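Local coordinates for protein Tp0751 (Treponema pallidum, PDB 5JK2) that probably acts as an adhesin, its lipocalin-like beta barrel mediating attachment to extracellular matrix components and host cells, at residues T101-T106 and R117-F122. The protein carries 1 engineered substitution. Sequence-based numbering, arbitrary orientation.
Sequences TVSFLT and RLEVTF
Val-102 and Val-120, then Phe-104 and Leu-118, form the hydrogen-bonded pairs of an antiparallel ladder; the N-to-C directions of segments 101-106 and 117-122 lie 165° apart, and their axes come within 4.8 Å. This is one beta hairpin, strands 101-108 and 115-122, in the closed eight-stranded barrel of the non-canonical lipocalin fold. Val-102 N reaches Val-120 O at 2.9 Å, and Leu-118 N meets Phe-104 O at 3.2 Å. Val-102, Phe-104, Leu-118 and Val-120 are buried on one face, where Leu-50 also touches Phe-104 and Val-120. CB of Phe-104 lies 3.8 Å from CB of Leu-118, and Val-120 CG2 meets the edge of the Phe-104 ring, 3.9 Å from CE2. Val-102 CG2 likewise approaches the edge of the Phe-122 ring.

Thr-101, Ser-103, Leu-105, Arg-117, Glu-119 and Thr-121, partly exposed, form the other, more polar face. Leu-105 CD2 sits over the centre of the Arg-117 guanidinium, 3.8 Å above its plane, while NH2 of Arg-117 makes a salt bridge to Asp-135 on strand 127-135. Glu-119 bends at CB-CG (chi2 -68°), which brings its carboxylate back to Ser-103: the hydroxyl OG donates to the syn side of Glu-119 OE1 at 2.7 Å, 32° out of the carboxylate plane.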
loop_
_atom_site.group_PDB
_atom_site.type_symbol
_atom_site.label_atom_id
_atom_site.label_comp_id
_atom_site.label_asym_id
_atom_site.label_seq_id
_atom_site.Cartn_x
_atom_site.Cartn_y
_atom_site.Cartn_z
ATOM N N THR A 101 9.250 6.064 0.473
ATOM C CA THR A 101 8.421 5.377 1.454
ATOM C C THR A 101 7.145 6.146 1.775
ATOM O O THR A 101 7.195 7.287 2.235
ATOM C CB THR A 101 9.191 5.149 2.764
ATOM O OG1 THR A 101 10.469 4.571 2.474
ATOM C CG2 THR A 101 8.414 4.225 3.696
ATOM N N VAL A 102 6.006 5.506 1.530
ATOM C CA VAL A 102 4.721 6.014 1.993
ATOM C C VAL A 102 4.379 5.329 3.309
ATOM O O VAL A 102 4.365 4.101 3.389
ATOM C CB VAL A 102 3.595 5.764 0.978
ATOM C CG1 VAL A 102 2.324 6.488 1.403
ATOM C CG2 VAL A 102 4.019 6.217 -0.408
ATOM N N SER A 103 4.107 6.125 4.338
ATOM C CA SER A 103 3.786 5.598 5.658
ATOM C C SER A 103 2.338 5.899 6.021
ATOM O O SER A 103 1.959 7.058 6.198
ATOM C CB SER A 103 4.729 6.179 6.710
ATOM O OG SER A 103 6.024 5.614 6.595
ATOM N N PHE A 104 1.540 4.844 6.138
ATOM C CA PHE A 104 0.112 4.976 6.390
ATOM C C PHE A 104 -0.261 4.771 7.851
ATOM O O PHE A 104 0.363 3.981 8.558
ATOM C CB PHE A 104 -0.666 3.968 5.551
ATOM C CG PHE A 104 -0.654 4.258 4.086
ATOM C CD1 PHE A 104 -1.623 5.069 3.523
ATOM C CD2 PHE A 104 0.315 3.709 3.266
ATOM C CE1 PHE A 104 -1.624 5.334 2.171
ATOM C CE2 PHE A 104 0.322 3.970 1.913
ATOM C CZ PHE A 104 -0.649 4.784 1.364
ATOM N N LEU A 105 -1.291 5.493 8.288
ATOM C CA LEU A 105 -1.972 5.199 9.543
ATOM C C LEU A 105 -3.432 4.957 9.201
ATOM O O LEU A 105 -4.173 5.895 8.908
ATOM C CB LEU A 105 -1.825 6.340 10.560
ATOM C CG LEU A 105 -2.316 6.111 12.000
ATOM C CD1 LEU A 105 -3.834 6.217 12.117
ATOM C CD2 LEU A 105 -1.839 4.771 12.557
ATOM N N THR A 106 -3.834 3.691 9.231
ATOM C CA THR A 106 -5.165 3.296 8.800
ATOM C C THR A 106 -5.989 2.793 9.980
ATOM O O THR A 106 -5.437 2.470 11.025
ATOM C CB THR A 106 -5.097 2.204 7.726
ATOM O OG1 THR A 106 -4.804 0.943 8.339
ATOM C CG2 THR A 106 -4.021 2.521 6.700
ATOM N N ARG A 117 -0.656 0.171 10.976
ATOM C CA ARG A 117 0.412 0.981 10.400
ATOM C C ARG A 117 1.074 0.258 9.241
ATOM O O ARG A 117 1.330 -0.943 9.315
ATOM C CB ARG A 117 1.458 1.324 11.458
ATOM C CG ARG A 117 0.922 2.209 12.557
ATOM C CD ARG A 117 2.023 2.732 13.464
ATOM N NE ARG A 117 1.591 3.920 14.198
ATOM C CZ ARG A 117 0.760 3.903 15.237
ATOM N NH1 ARG A 117 0.424 5.038 15.835
ATOM N NH2 ARG A 117 0.257 2.756 15.677
ATOM N N LEU A 118 1.362 1.003 8.180
ATOM C CA LEU A 118 1.931 0.435 6.968
ATOM C C LEU A 118 3.210 1.163 6.580
ATOM O O LEU A 118 3.338 2.368 6.788
ATOM C CB LEU A 118 0.916 0.505 5.821
ATOM C CG LEU A 118 0.563 -0.815 5.130
ATOM C CD1 LEU A 118 -0.122 -1.761 6.102
ATOM C CD2 LEU A 118 -0.315 -0.569 3.913
ATOM N N GLU A 119 4.152 0.415 6.019
ATOM C CA GLU A 119 5.413 0.976 5.554
ATOM C C GLU A 119 5.685 0.531 4.124
ATOM O O GLU A 119 6.473 -0.383 3.881
ATOM C CB GLU A 119 6.559 0.554 6.469
ATOM C CG GLU A 119 6.418 1.037 7.905
ATOM C CD GLU A 119 6.555 2.543 8.040
ATOM O OE1 GLU A 119 7.039 3.191 7.087
ATOM O OE2 GLU A 119 6.178 3.081 9.103
ATOM N N VAL A 120 5.021 1.189 3.180
ATOM C CA VAL A 120 5.137 0.848 1.768
ATOM C C VAL A 120 6.389 1.453 1.145
ATOM O O VAL A 120 6.453 2.662 0.912
ATOM C CB VAL A 120 3.913 1.329 0.974
ATOM C CG1 VAL A 120 4.006 0.863 -0.468
ATOM C CG2 VAL A 120 2.631 0.833 1.626
ATOM N N THR A 121 7.367 0.601 0.855
ATOM C CA THR A 121 8.626 1.034 0.259
ATOM C C THR A 121 8.680 0.629 -1.206
ATOM O O THR A 121 8.720 -0.557 -1.533
ATOM C CB THR A 121 9.838 0.437 0.999
ATOM O OG1 THR A 121 9.747 0.743 2.396
ATOM C CG2 THR A 121 11.141 0.996 0.443
ATOM N N PHE A 122 8.675 1.626 -2.083
ATOM C CA PHE A 122 8.742 1.393 -3.518
ATOM C C PHE A 122 10.119 0.924 -3.963
ATOM O O PHE A 122 11.139 1.421 -3.489
ATOM C CB PHE A 122 8.383 2.665 -4.281
ATOM C CG PHE A 122 6.910 2.874 -4.464
ATOM C CD1 PHE A 122 6.161 3.521 -3.500
ATOM C CD2 PHE A 122 6.281 2.442 -5.617
ATOM C CE1 PHE A 122 4.808 3.722 -3.681
ATOM C CE2 PHE A 122 4.935 2.639 -5.801
ATOM C CZ PHE A 122 4.197 3.281 -4.834
#